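DNA protection during starvation protein (Brevibacillus brevis, PDB 1N1Q) probably condenses and shields DNA in stationary phase, and oxidises ferrous iron with hydrogen peroxide to store it as a ferric mineral inside a hollow twelve-subunit shell. Local coordinates at residues N14-N19 and V108-V113; V21-K26 and A82-A87; N102-L107 and K139-L144. All blocks are in the same frame, centred on the assembly; numbering follows the deposited sequence.

Two of the three interactions join helices of one ferritin-like bundle; the other lays a loop on it. Interactions 1 and 3 are buried helix-to-helix contacts sharing helix 93-120: interaction 1, against helix 4-33, is carried by amides and charges, whereas interaction 3, against helix 124-148, is apolar and has no hydrogen bond across it. Interaction 2, partly buried, sets the loop 82-87 over helix 4-33, with an apolar centre and a lysine at its polar edge. The contacts interlock: Ser83 of the loop meets Glu110 and Asn19 of interaction 1, and Lys26 of interaction 2 forms a salt bridge with Asp103 of interaction 3, whose Leu107 packs against Ile84 and Leu23.

Interaction 1 of 3, residues N14-N19 and V108-V113; sequences NRQVAN and VGELKV
The guanidinium of Arg15 has the Glu110 carboxylate over one face, where OE2 stands 3.2 Å above the plane and offset toward the rim. Their planes lie 30° apart. The closest pair, Arg15 NH2 and Glu110 OE2 at 3.5 Å, is a salt bridge of charges alone, since no N-H points at the oxygen. Bends at chi2 and chi3 bring the arginine head over the acid. The Gln16 amide comes in differently, its plane turned 78° from the carboxylate: Gln16 NE2 donates an almost straight bond of 3.1 Å to Glu110 OE1, on the anti side, somewhat out of the carboxylate plane. Asn19 ND2 reaches the same OE1 at 3.0 Å, but that bond is weak and bent. Its straighter bond within the helix runs to Gln16 OE1 at 3.2 Å, approaching from above the carbonyl plane. This polar network joins helices 4-33 and 93-120, antiparallel partners in the four-helix bundle of the ferritin-like fold, their local axes 11.4 Å apart. At that spacing the long side chains span the gap, and Glu110 extends beyond CG to meet the two amides. With an alanine in place of Gln16, Glu110 OE1 would probably keep just the weak one of these two amide bonds, and Asn19 ND2 would lose its straight one. Nearby, Gln16 CG touches Leu111 CD2 at 4.2 Å. The loop after helix 75-81 completes the network: Ser83 OG hydrogen-bonds Glu110 OE2, while Asn19 OD1 accepts from the backbone N of Ser83 and of Ile84.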
ATOM      1  N   ASN A  14     -17.850 -20.815 -17.025  1.00 14.13           N
ATOM      2  CA  ASN A  14     -18.377 -20.285 -15.768  1.00 14.34           C
ATOM      3  C   ASN A  14     -18.674 -21.376 -14.749  1.00 14.55           C
ATOM      4  O   ASN A  14     -18.664 -21.132 -13.544  1.00 14.03           O
ATOM      5  CB  ASN A  14     -19.635 -19.439 -16.016  1.00 14.06           C
ATOM      6  CG  ASN A  14     -19.304 -17.987 -16.330  1.00 14.64           C
ATOM      7  OD1 ASN A  14     -18.356 -17.435 -15.777  1.00 14.45           O
ATOM      8  ND2 ASN A  14     -20.095 -17.355 -17.195  1.00 12.97           N
ATOM      9  N   ARG A  15     -18.939 -22.581 -15.236  1.00 15.03           N
ATOM     10  CA  ARG A  15     -19.211 -23.716 -14.364  1.00 16.45           C
ATOM     11  C   ARG A  15     -17.942 -23.990 -13.559  1.00 14.89           C
ATOM     12  O   ARG A  15     -17.995 -24.311 -12.375  1.00 13.61           O
ATOM     13  CB  ARG A  15     -19.561 -24.935 -15.205  1.00 16.98           C
ATOM     14  CG  ARG A  15     -20.559 -25.876 -14.566  1.00 25.10           C
ATOM     15  CD  ARG A  15     -19.911 -26.850 -13.604  1.00 33.33           C
ATOM     16  NE  ARG A  15     -20.654 -28.108 -13.592  1.00 39.84           N
ATOM     17  CZ  ARG A  15     -20.813 -28.880 -14.666  1.00 46.33           C
ATOM     18  NH1 ARG A  15     -20.278 -28.522 -15.830  1.00 47.38           N
ATOM     19  NH2 ARG A  15     -21.519 -30.001 -14.584  1.00 49.09           N
ATOM     20  N   GLN A  16     -16.794 -23.858 -14.216  1.00 13.74           N
ATOM     21  CA  GLN A  16     -15.522 -24.089 -13.552  1.00 13.24           C
ATOM     22  C   GLN A  16     -15.130 -22.895 -12.689  1.00 12.69           C
ATOM     23  O   GLN A  16     -14.431 -23.040 -11.690  1.00 11.47           O
ATOM     24  CB  GLN A  16     -14.439 -24.406 -14.582  1.00 13.22           C
ATOM     25  CG  GLN A  16     -14.721 -25.679 -15.364  1.00 13.49           C
ATOM     26  CD  GLN A  16     -15.169 -26.826 -14.466  1.00 13.35           C
ATOM     27  OE1 GLN A  16     -14.538 -27.114 -13.448  1.00 14.13           O
ATOM     28  NE2 GLN A  16     -16.266 -27.482 -14.840  1.00 11.26           N
ATOM     29  N   VAL A  17     -15.575 -21.709 -13.086  1.00 12.50           N
ATOM     30  CA  VAL A  17     -15.309 -20.513 -12.299  1.00 12.15           C
ATOM     31  C   VAL A  17     -16.014 -20.748 -10.969  1.00 12.37           C
ATOM     32  O   VAL A  17     -15.443 -20.525  -9.908  1.00 12.07           O
ATOM     33  CB  VAL A  17     -15.899 -19.234 -12.957  1.00 12.18           C
ATOM     34  CG1 VAL A  17     -15.900 -18.085 -11.950  1.00 12.59           C
ATOM     35  CG2 VAL A  17     -15.074 -18.840 -14.182  1.00 12.80           C
ATOM     36  N   ALA A  18     -17.254 -21.232 -11.043  1.00 12.27           N
ATOM     37  CA  ALA A  18     -18.039 -21.496  -9.845  1.00 12.92           C
ATOM     38  C   ALA A  18     -17.376 -22.580  -8.995  1.00 12.84           C
ATOM     39  O   ALA A  18     -17.294 -22.454  -7.770  1.00 12.78           O
ATOM     40  CB  ALA A  18     -19.456 -21.920 -10.229  1.00 13.00           C
ATOM     41  N   ASN A  19     -16.903 -23.641  -9.651  1.00 12.64           N
ATOM     42  CA  ASN A  19     -16.253 -24.739  -8.941  1.00 12.24           C
ATOM     43  C   ASN A  19     -15.020 -24.273  -8.185  1.00 11.75           C
ATOM     44  O   ASN A  19     -14.834 -24.622  -7.019  1.00 11.60           O
ATOM     45  CB  ASN A  19     -15.853 -25.860  -9.905  1.00 12.20           C
ATOM     46  CG  ASN A  19     -17.009 -26.774 -10.246  1.00 12.71           C
ATOM     47  OD1 ASN A  19     -17.954 -26.897  -9.475  1.00 13.04           O
ATOM     48  ND2 ASN A  19     -16.928 -27.440 -11.393  1.00 11.70           N
ATOM     49  N   VAL A 108     -11.782 -33.402 -13.465  1.00 16.06           N
ATOM     50  CA  VAL A 108     -11.097 -33.935 -14.644  1.00 16.38           C
ATOM     51  C   VAL A 108     -12.143 -34.398 -15.656  1.00 16.39           C
ATOM     52  O   VAL A 108     -12.020 -34.141 -16.853  1.00 15.86           O
ATOM     53  CB  VAL A 108     -10.175 -35.125 -14.280  1.00 16.61           C
ATOM     54  CG1 VAL A 108      -9.808 -35.922 -15.537  1.00 18.15           C
ATOM     55  CG2 VAL A 108      -8.900 -34.603 -13.627  1.00 17.27           C
ATOM     56  N   GLY A 109     -13.176 -35.071 -15.159  1.00 16.44           N
ATOM     57  CA  GLY A 109     -14.236 -35.541 -16.031  1.00 16.69           C
ATOM     58  C   GLY A 109     -14.976 -34.381 -16.675  1.00 16.55           C
ATOM     59  O   GLY A 109     -15.273 -34.413 -17.871  1.00 16.14           O
ATOM     60  N   GLU A 110     -15.277 -33.353 -15.886  1.00 16.12           N
ATOM     61  CA  GLU A 110     -15.983 -32.190 -16.407  1.00 16.00           C
ATOM     62  C   GLU A 110     -15.108 -31.422 -17.387  1.00 16.20           C
ATOM     63  O   GLU A 110     -15.601 -30.887 -18.383  1.00 15.44           O
ATOM     64  CB  GLU A 110     -16.421 -31.264 -15.263  1.00 16.28           C
ATOM     65  CG  GLU A 110     -17.427 -31.895 -14.307  1.00 16.17           C
ATOM     66  CD  GLU A 110     -17.993 -30.907 -13.300  1.00 17.02           C
ATOM     67  OE1 GLU A 110     -17.478 -29.773 -13.203  1.00 16.77           O
ATOM     68  OE2 GLU A 110     -18.953 -31.270 -12.590  1.00 17.43           O
ATOM     69  N   LEU A 111     -13.808 -31.367 -17.110  1.00 16.49           N
ATOM     70  CA  LEU A 111     -12.893 -30.649 -17.990  1.00 16.54           C
ATOM     71  C   LEU A 111     -12.821 -31.322 -19.358  1.00 17.01           C
ATOM     72  O   LEU A 111     -12.734 -30.651 -20.385  1.00 16.29           O
ATOM     73  CB  LEU A 111     -11.506 -30.551 -17.345  1.00 16.27           C
ATOM     74  CG  LEU A 111     -11.415 -29.505 -16.214  1.00 15.83           C
ATOM     75  CD1 LEU A 111     -10.095 -29.660 -15.464  1.00 14.62           C
ATOM     76  CD2 LEU A 111     -11.552 -28.099 -16.801  1.00 14.43           C
ATOM     77  N   LYS A 112     -12.874 -32.651 -19.375  1.00 18.25           N
ATOM     78  CA  LYS A 112     -12.837 -33.376 -20.645  1.00 19.47           C
ATOM     79  C   LYS A 112     -14.071 -33.028 -21.476  1.00 19.51           C
ATOM     80  O   LYS A 112     -13.979 -32.799 -22.679  1.00 18.79           O
ATOM     81  CB  LYS A 112     -12.785 -34.890 -20.404  1.00 20.35           C
ATOM     82  CG  LYS A 112     -11.462 -35.397 -19.839  1.00 22.57           C
ATOM     83  CD  LYS A 112     -11.528 -36.886 -19.568  1.00 27.51           C
ATOM     84  CE  LYS A 112     -10.240 -37.394 -18.934  1.00 31.27           C
ATOM     85  NZ  LYS A 112     -10.366 -38.809 -18.487  1.00 34.14           N
ATOM     86  N   VAL A 113     -15.230 -32.988 -20.827  1.00 19.49           N
ATOM     87  CA  VAL A 113     -16.471 -32.654 -21.518  1.00 19.63           C
ATOM     88  C   VAL A 113     -16.447 -31.218 -22.047  1.00 19.12           C
ATOM     89  O   VAL A 113     -16.808 -30.967 -23.196  1.00 18.49           O
ATOM     90  CB  VAL A 113     -17.694 -32.820 -20.577  1.00 20.44           C
ATOM     91  CG1 VAL A 113     -18.932 -32.161 -21.192  1.00 21.52           C
ATOM     92  CG2 VAL A 113     -17.963 -34.299 -20.331  1.00 20.38           C
TER

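Interaction 2 of 3, residues V21-K26 and A82-A87; sequences VVLYVK and ASIKEA
Leu23 and Ile84 meet at the apolar centre, their side chains crossing at about a right angle with Leu23 CD1 only 3.4 Å from Ile84 CD1, tighter than usual. Val22 works both its branches: CG2 rests on Ala82 CB at 3.6 Å, while CG1, anti to the backbone N (chi1 165°), lies 4.0 Å from Ile84 CG2. Leu107 packs on both Leu23 and Ile84. Farther along, Lys26 runs fully extended past Ala87, and its NZ donates to Lys85 O at 2.7 Å, tilted 32° from the carbonyl plane. The same ammonium forms a salt bridge with Asp103 of helix 93-120. One water links Lys26 NZ to Glu86 O, another Val22 O to Glu86 OE2. Glu86 also accepts from the backbone N of Leu75 and of Ala76 in the second subunit. The loop lies in the connection between the bundle's two helical hairpins, which in Dps carries a short helix, here 75-81, at this interface. Methyls and one lysine bind it to helix 4-33, Asn19 and Glu110 hold it nearer its start, and one glutamate ties it to the neighbouring subunit. Beside Asp103 and a carbonyl, the Lys26 ammonium is probably held charged.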
ATOM      1  N   VAL A  21     -14.294 -21.212  -7.266  1.00 11.03           N
ATOM      2  CA  VAL A  21     -14.616 -20.212  -6.250  1.00 11.08           C
ATOM      3  C   VAL A  21     -14.992 -20.996  -4.994  1.00 11.16           C
ATOM      4  O   VAL A  21     -14.623 -20.630  -3.885  1.00 11.66           O
ATOM      5  CB  VAL A  21     -15.800 -19.312  -6.683  1.00 10.01           C
ATOM      6  CG1 VAL A  21     -16.163 -18.328  -5.564  1.00 10.89           C
ATOM      7  CG2 VAL A  21     -15.430 -18.556  -7.926  1.00  7.12           C
ATOM      8  N   VAL A  22     -15.719 -22.091  -5.182  1.00 11.91           N
ATOM      9  CA  VAL A  22     -16.100 -22.945  -4.058  1.00 12.15           C
ATOM     10  C   VAL A  22     -14.839 -23.594  -3.468  1.00 12.48           C
ATOM     11  O   VAL A  22     -14.631 -23.582  -2.250  1.00 11.32           O
ATOM     12  CB  VAL A  22     -17.082 -24.068  -4.502  1.00 12.22           C
ATOM     13  CG1 VAL A  22     -17.173 -25.149  -3.422  1.00 12.73           C
ATOM     14  CG2 VAL A  22     -18.462 -23.478  -4.770  1.00 13.69           C
ATOM     15  N   LEU A  23     -13.992 -24.142  -4.336  1.00 12.00           N
ATOM     16  CA  LEU A  23     -12.762 -24.790  -3.891  1.00 12.40           C
ATOM     17  C   LEU A  23     -11.788 -23.852  -3.184  1.00 12.06           C
ATOM     18  O   LEU A  23     -11.070 -24.278  -2.282  1.00 11.22           O
ATOM     19  CB  LEU A  23     -12.061 -25.474  -5.070  1.00 12.76           C
ATOM     20  CG  LEU A  23     -12.648 -26.845  -5.432  1.00 14.63           C
ATOM     21  CD1 LEU A  23     -12.120 -27.312  -6.777  1.00 16.91           C
ATOM     22  CD2 LEU A  23     -12.302 -27.842  -4.334  1.00 15.91           C
ATOM     23  N   TYR A  24     -11.756 -22.581  -3.578  1.00 12.17           N
ATOM     24  CA  TYR A  24     -10.854 -21.637  -2.929  1.00 12.43           C
ATOM     25  C   TYR A  24     -11.158 -21.629  -1.434  1.00 12.17           C
ATOM     26  O   TYR A  24     -10.253 -21.628  -0.599  1.00 12.33           O
ATOM     27  CB  TYR A  24     -11.039 -20.230  -3.504  1.00 13.08           C
ATOM     28  CG  TYR A  24     -10.180 -19.177  -2.831  1.00 15.35           C
ATOM     29  CD1 TYR A  24      -8.806 -19.093  -3.081  1.00 18.12           C
ATOM     30  CD2 TYR A  24     -10.743 -18.264  -1.943  1.00 18.83           C
ATOM     31  CE1 TYR A  24      -8.018 -18.121  -2.461  1.00 20.14           C
ATOM     32  CE2 TYR A  24      -9.966 -17.293  -1.319  1.00 20.91           C
ATOM     33  CZ  TYR A  24      -8.608 -17.223  -1.584  1.00 22.37           C
ATOM     34  OH  TYR A  24      -7.848 -16.247  -0.977  1.00 28.05           O
ATOM     35  N   VAL A  25     -12.442 -21.630  -1.097  1.00 11.27           N
ATOM     36  CA  VAL A  25     -12.838 -21.621   0.308  1.00 10.99           C
ATOM     37  C   VAL A  25     -12.766 -23.007   0.944  1.00 11.56           C
ATOM     38  O   VAL A  25     -12.440 -23.140   2.122  1.00 11.97           O
ATOM     39  CB  VAL A  25     -14.256 -21.031   0.475  1.00 10.10           C
ATOM     40  CG1 VAL A  25     -14.819 -21.348   1.870  1.00 11.68           C
ATOM     41  CG2 VAL A  25     -14.204 -19.530   0.283  1.00  7.52           C
ATOM     42  N   LYS A  26     -13.038 -24.042   0.159  1.00 11.69           N
ATOM     43  CA  LYS A  26     -12.994 -25.407   0.675  1.00 11.95           C
ATOM     44  C   LYS A  26     -11.563 -25.779   1.061  1.00 11.85           C
ATOM     45  O   LYS A  26     -11.325 -26.397   2.103  1.00 11.35           O
ATOM     46  CB  LYS A  26     -13.530 -26.384  -0.376  1.00 12.06           C
ATOM     47  CG  LYS A  26     -13.828 -27.789   0.160  1.00 12.02           C
ATOM     48  CD  LYS A  26     -14.481 -28.657  -0.923  1.00 11.31           C
ATOM     49  CE  LYS A  26     -14.945 -30.006  -0.383  1.00 12.33           C
ATOM     50  NZ  LYS A  26     -15.663 -30.788  -1.438  1.00 11.04           N
ATOM     51  N   ALA A  82     -21.905 -24.420  -9.149  1.00 17.13           N
ATOM     52  CA  ALA A  82     -20.851 -25.387  -8.845  1.00 16.29           C
ATOM     53  C   ALA A  82     -21.356 -26.814  -8.654  1.00 15.55           C
ATOM     54  O   ALA A  82     -22.442 -27.036  -8.112  1.00 14.59           O
ATOM     55  CB  ALA A  82     -20.086 -24.951  -7.598  1.00 15.97           C
ATOM     56  N   SER A  83     -20.557 -27.780  -9.104  1.00 14.51           N
ATOM     57  CA  SER A  83     -20.889 -29.189  -8.952  1.00 15.31           C
ATOM     58  C   SER A  83     -20.131 -29.687  -7.727  1.00 15.37           C
ATOM     59  O   SER A  83     -20.385 -30.776  -7.212  1.00 15.79           O
ATOM     60  CB  SER A  83     -20.474 -29.989 -10.193  1.00 15.25           C
ATOM     61  OG  SER A  83     -19.106 -29.816 -10.485  1.00 17.14           O
ATOM     62  N   ILE A  84     -19.197 -28.865  -7.260  1.00 15.77           N
ATOM     63  CA  ILE A  84     -18.399 -29.189  -6.085  1.00 15.60           C
ATOM     64  C   ILE A  84     -19.150 -28.827  -4.787  1.00 15.97           C
ATOM     65  O   ILE A  84     -19.701 -27.734  -4.678  1.00 15.40           O
ATOM     66  CB  ILE A  84     -17.044 -28.437  -6.127  1.00 16.32           C
ATOM     67  CG1 ILE A  84     -16.309 -28.786  -7.427  1.00 16.38           C
ATOM     68  CG2 ILE A  84     -16.231 -28.762  -4.879  1.00 16.30           C
ATOM     69  CD1 ILE A  84     -14.894 -29.251  -7.261  1.00 18.54           C
ATOM     70  N   LYS A  85     -19.186 -29.748  -3.816  1.00 16.12           N
ATOM     71  CA  LYS A  85     -19.859 -29.518  -2.524  1.00 17.68           C
ATOM     72  C   LYS A  85     -18.888 -28.874  -1.528  1.00 16.25           C
ATOM     73  O   LYS A  85     -17.677 -29.044  -1.642  1.00 15.41           O
ATOM     74  CB  LYS A  85     -20.375 -30.839  -1.922  1.00 18.08           C
ATOM     75  CG  LYS A  85     -21.329 -31.636  -2.797  1.00 23.27           C
ATOM     76  CD  LYS A  85     -22.599 -30.874  -3.129  1.00 26.74           C
ATOM     77  CE  LYS A  85     -23.642 -31.823  -3.712  1.00 31.83           C
ATOM     78  NZ  LYS A  85     -24.794 -31.105  -4.333  1.00 33.92           N
ATOM     79  N   GLU A  86     -19.428 -28.149  -0.550  1.00 15.78           N
ATOM     80  CA  GLU A  86     -18.610 -27.479   0.456  1.00 15.93           C
ATOM     81  C   GLU A  86     -18.223 -28.480   1.532  1.00 16.47           C
ATOM     82  O   GLU A  86     -18.840 -29.540   1.650  1.00 15.92           O
ATOM     83  CB  GLU A  86     -19.387 -26.300   1.053  1.00 15.37           C
ATOM     84  CG  GLU A  86     -19.865 -25.324  -0.019  1.00 14.12           C
ATOM     85  CD  GLU A  86     -19.945 -23.897   0.475  1.00 13.54           C
ATOM     86  OE1 GLU A  86     -20.998 -23.501   1.016  1.00 12.65           O
ATOM     87  OE2 GLU A  86     -18.939 -23.174   0.328  1.00 12.86           O
ATOM     88  N   ALA A  87     -17.187 -28.160   2.297  1.00 17.67           N
ATOM     89  CA  ALA A  87     -16.731 -29.052   3.352  1.00 19.31           C
ATOM     90  C   ALA A  87     -17.823 -29.230   4.402  1.00 20.77           C
ATOM     91  O   ALA A  87     -18.701 -28.385   4.548  1.00 20.00           O
ATOM     92  CB  ALA A  87     -15.469 -28.488   4.000  1.00 19.00           C
TER
HETATM   93  O   HOH W   1     -16.455 -24.074  -0.064  1.00  9.88           O
HETATM   94  O   HOH W   2     -17.560 -32.121   0.682  1.00 19.93           O

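Interaction 3 of 3, residues N102-L107 and K139-L144; sequences NDFVDL and KHVWML
Phe104 and His140 make the close side of this contact, with Phe104 CE1 3.7 Å from His140 CB. That carbon sits at the edge of the phenyl ring, near its plane, and so does Val141 CG2, which lies 3.7 Å from Phe104 CB. The two rings are inclined to one another at 44° with centroids 6.0 Å apart. Phe104 CG stands anti to the carbonyl carbon (chi1 -78°), which directs the phenyl across to helix 124-148, where it enters beside His140, Val141 and Leu144. His140 is buried, and its polar end turns to another helix: NE2 is hydrogen-bonded to Glu52 of helix 39-66, while Glu48 and Leu49 of that helix also touch the side chain. The packing slackens toward Leu144, whose CD1 comes no nearer than 4.5 Å to Phe104 CD1; this leucine also packs on Val97, Val100 and Val101 of helix 93-120. The solvent side is held by Val105 and Val141, meeting methyl to methyl with CG2 of each 4.3 Å apart. Val105 is exposed and Val141 partly so, whereas Phe104 is buried. No hydrogen bond passes between the two segments, so what joins them directly is apolar contact. Their local axes approach to 9.7 Å and run antiparallel at 151°, with Phe104 and Val141 the nearest backbone pair. Helices 93-120 and 124-148 follow one another in the chain, and their pairing is the second antiparallel helical hairpin of the four-helix bundle characteristic of ferritin-like proteins such as Dps.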
ATOM      1  N   ASN A 102     -11.485 -36.839  -4.684  1.00 13.69           N
ATOM      2  CA  ASN A 102     -12.807 -36.991  -5.283  1.00 14.30           C
ATOM      3  C   ASN A 102     -13.175 -35.773  -6.128  1.00 13.97           C
ATOM      4  O   ASN A 102     -13.639 -35.912  -7.255  1.00 13.72           O
ATOM      5  CB  ASN A 102     -13.885 -37.190  -4.214  1.00 14.61           C
ATOM      6  CG  ASN A 102     -13.756 -38.513  -3.491  1.00 16.51           C
ATOM      7  OD1 ASN A 102     -13.156 -39.459  -4.007  1.00 18.44           O
ATOM      8  ND2 ASN A 102     -14.327 -38.592  -2.296  1.00 18.18           N
ATOM      9  N   ASP A 103     -12.969 -34.580  -5.579  1.00 13.45           N
ATOM     10  CA  ASP A 103     -13.292 -33.353  -6.299  1.00 13.54           C
ATOM     11  C   ASP A 103     -12.466 -33.201  -7.575  1.00 13.23           C
ATOM     12  O   ASP A 103     -13.007 -32.912  -8.649  1.00 12.46           O
ATOM     13  CB  ASP A 103     -13.083 -32.135  -5.393  1.00 13.95           C
ATOM     14  CG  ASP A 103     -14.106 -32.063  -4.270  1.00 13.38           C
ATOM     15  OD1 ASP A 103     -15.081 -32.838  -4.301  1.00 13.31           O
ATOM     16  OD2 ASP A 103     -13.934 -31.228  -3.368  1.00 13.18           O
ATOM     17  N   PHE A 104     -11.154 -33.385  -7.460  1.00 13.47           N
ATOM     18  CA  PHE A 104     -10.290 -33.262  -8.631  1.00 13.33           C
ATOM     19  C   PHE A 104     -10.657 -34.290  -9.698  1.00 13.58           C
ATOM     20  O   PHE A 104     -10.616 -34.002 -10.892  1.00 13.69           O
ATOM     21  CB  PHE A 104      -8.821 -33.419  -8.235  1.00 13.46           C
ATOM     22  CG  PHE A 104      -8.221 -32.193  -7.588  1.00 13.94           C
ATOM     23  CD1 PHE A 104      -6.856 -32.145  -7.300  1.00 14.36           C
ATOM     24  CD2 PHE A 104      -9.007 -31.085  -7.280  1.00 13.72           C
ATOM     25  CE1 PHE A 104      -6.287 -31.013  -6.715  1.00 15.20           C
ATOM     26  CE2 PHE A 104      -8.443 -29.949  -6.694  1.00 13.63           C
ATOM     27  CZ  PHE A 104      -7.090 -29.909  -6.413  1.00 13.75           C
ATOM     28  N   VAL A 105     -11.020 -35.490  -9.267  1.00 14.16           N
ATOM     29  CA  VAL A 105     -11.408 -36.529 -10.212  1.00 15.66           C
ATOM     30  C   VAL A 105     -12.679 -36.094 -10.945  1.00 16.46           C
ATOM     31  O   VAL A 105     -12.797 -36.283 -12.154  1.00 16.51           O
ATOM     32  CB  VAL A 105     -11.650 -37.883  -9.499  1.00 15.67           C
ATOM     33  CG1 VAL A 105     -12.203 -38.913 -10.486  1.00 16.51           C
ATOM     34  CG2 VAL A 105     -10.350 -38.390  -8.910  1.00 14.01           C
ATOM     35  N   ASP A 106     -13.615 -35.501 -10.209  1.00 17.19           N
ATOM     36  CA  ASP A 106     -14.858 -35.030 -10.799  1.00 17.99           C
ATOM     37  C   ASP A 106     -14.545 -33.923 -11.817  1.00 17.27           C
ATOM     38  O   ASP A 106     -15.051 -33.937 -12.942  1.00 17.31           O
ATOM     39  CB  ASP A 106     -15.783 -34.511  -9.697  1.00 18.80           C
ATOM     40  CG  ASP A 106     -17.207 -34.291 -10.182  1.00 23.65           C
ATOM     41  OD1 ASP A 106     -17.643 -35.041 -11.074  1.00 31.74           O
ATOM     42  OD2 ASP A 106     -17.881 -33.392  -9.643  1.00 29.53           O
ATOM     43  N   LEU A 107     -13.691 -32.981 -11.428  1.00 16.08           N
ATOM     44  CA  LEU A 107     -13.307 -31.888 -12.314  1.00 15.96           C
ATOM     45  C   LEU A 107     -12.619 -32.376 -13.583  1.00 15.63           C
ATOM     46  O   LEU A 107     -12.832 -31.825 -14.662  1.00 14.68           O
ATOM     47  CB  LEU A 107     -12.391 -30.899 -11.590  1.00 15.77           C
ATOM     48  CG  LEU A 107     -12.989 -30.154 -10.393  1.00 15.99           C
ATOM     49  CD1 LEU A 107     -12.020 -29.070  -9.948  1.00 16.69           C
ATOM     50  CD2 LEU A 107     -14.336 -29.542 -10.775  1.00 15.92           C
ATOM     51  N   LYS A 139      -2.015 -34.759 -12.043  1.00 13.32           N
ATOM     52  CA  LYS A 139      -0.755 -34.940 -11.343  1.00 13.67           C
ATOM     53  C   LYS A 139      -1.000 -34.894  -9.837  1.00 13.71           C
ATOM     54  O   LYS A 139      -0.469 -35.716  -9.093  1.00 13.24           O
ATOM     55  CB  LYS A 139       0.246 -33.858 -11.754  1.00 14.18           C
ATOM     56  CG  LYS A 139       1.597 -33.994 -11.073  1.00 16.10           C
ATOM     57  CD  LYS A 139       2.591 -32.984 -11.623  1.00 18.89           C
ATOM     58  CE  LYS A 139       3.921 -33.065 -10.865  1.00 20.36           C
ATOM     59  NZ  LYS A 139       4.931 -32.119 -11.420  1.00 21.93           N
ATOM     60  N   HIS A 140      -1.812 -33.934  -9.394  1.00 13.30           N
ATOM     61  CA  HIS A 140      -2.144 -33.824  -7.976  1.00 13.41           C
ATOM     62  C   HIS A 140      -2.841 -35.090  -7.510  1.00 13.23           C
ATOM     63  O   HIS A 140      -2.599 -35.567  -6.398  1.00 12.80           O
ATOM     64  CB  HIS A 140      -3.070 -32.632  -7.708  1.00 13.57           C
ATOM     65  CG  HIS A 140      -2.373 -31.308  -7.693  1.00 13.11           C
ATOM     66  ND1 HIS A 140      -1.236 -31.073  -6.946  1.00 14.19           N
ATOM     67  CD2 HIS A 140      -2.676 -30.134  -8.297  1.00 12.99           C
ATOM     68  CE1 HIS A 140      -0.871 -29.810  -7.090  1.00 14.49           C
ATOM     69  NE2 HIS A 140      -1.730 -29.218  -7.904  1.00 13.83           N
ATOM     70  N   VAL A 141      -3.714 -35.633  -8.356  1.00 13.48           N
ATOM     71  CA  VAL A 141      -4.449 -36.848  -8.001  1.00 13.76           C
ATOM     72  C   VAL A 141      -3.512 -38.017  -7.720  1.00 13.75           C
ATOM     73  O   VAL A 141      -3.714 -38.761  -6.764  1.00 13.82           O
ATOM     74  CB  VAL A 141      -5.474 -37.232  -9.107  1.00 13.74           C
ATOM     75  CG1 VAL A 141      -6.017 -38.639  -8.870  1.00 13.33           C
ATOM     76  CG2 VAL A 141      -6.633 -36.236  -9.096  1.00 14.33           C
ATOM     77  N   TRP A 142      -2.487 -38.193  -8.543  1.00 13.80           N
ATOM     78  CA  TRP A 142      -1.541 -39.281  -8.303  1.00 14.08           C
ATOM     79  C   TRP A 142      -0.870 -39.105  -6.939  1.00 14.03           C
ATOM     80  O   TRP A 142      -0.782 -40.045  -6.151  1.00 13.99           O
ATOM     81  CB  TRP A 142      -0.459 -39.322  -9.389  1.00 14.17           C
ATOM     82  CG  TRP A 142       0.898 -39.716  -8.865  1.00 14.85           C
ATOM     83  CD1 TRP A 142       1.221 -40.859  -8.182  1.00 15.64           C
ATOM     84  CD2 TRP A 142       2.097 -38.935  -8.924  1.00 15.19           C
ATOM     85  NE1 TRP A 142       2.544 -40.831  -7.805  1.00 16.75           N
ATOM     86  CE2 TRP A 142       3.105 -39.662  -8.250  1.00 14.96           C
ATOM     87  CE3 TRP A 142       2.419 -37.691  -9.483  1.00 15.98           C
ATOM     88  CZ2 TRP A 142       4.413 -39.186  -8.120  1.00 15.51           C
ATOM     89  CZ3 TRP A 142       3.719 -37.218  -9.353  1.00 16.13           C
ATOM     90  CH2 TRP A 142       4.701 -37.967  -8.675  1.00 15.33           C
ATOM     91  N   MET A 143      -0.392 -37.897  -6.663  1.00 14.03           N
ATOM     92  CA  MET A 143       0.278 -37.624  -5.394  1.00 14.32           C
ATOM     93  C   MET A 143      -0.609 -37.795  -4.167  1.00 14.01           C
ATOM     94  O   MET A 143      -0.188 -38.384  -3.176  1.00 12.52           O
ATOM     95  CB  MET A 143       0.862 -36.212  -5.394  1.00 14.44           C
ATOM     96  CG  MET A 143       1.980 -36.010  -6.392  1.00 17.28           C
ATOM     97  SD  MET A 143       2.692 -34.356  -6.292  1.00 21.52           S
ATOM     98  CE  MET A 143       1.833 -33.570  -7.609  1.00 27.35           C
ATOM     99  N   LEU A 144      -1.829 -37.274  -4.227  1.00 13.97           N
ATOM    100  CA  LEU A 144      -2.742 -37.376  -3.088  1.00 14.87           C
ATOM    101  C   LEU A 144      -3.161 -38.825  -2.828  1.00 14.85           C
ATOM    102  O   LEU A 144      -3.314 -39.238  -1.677  1.00 14.32           O
ATOM    103  CB  LEU A 144      -3.968 -36.482  -3.317  1.00 14.70           C
ATOM    104  CG  LEU A 144      -3.626 -34.983  -3.378  1.00 16.86           C
ATOM    105  CD1 LEU A 144      -4.820 -34.187  -3.870  1.00 18.09           C
ATOM    106  CD2 LEU A 144      -3.179 -34.508  -1.997  1.00 18.35           C
TER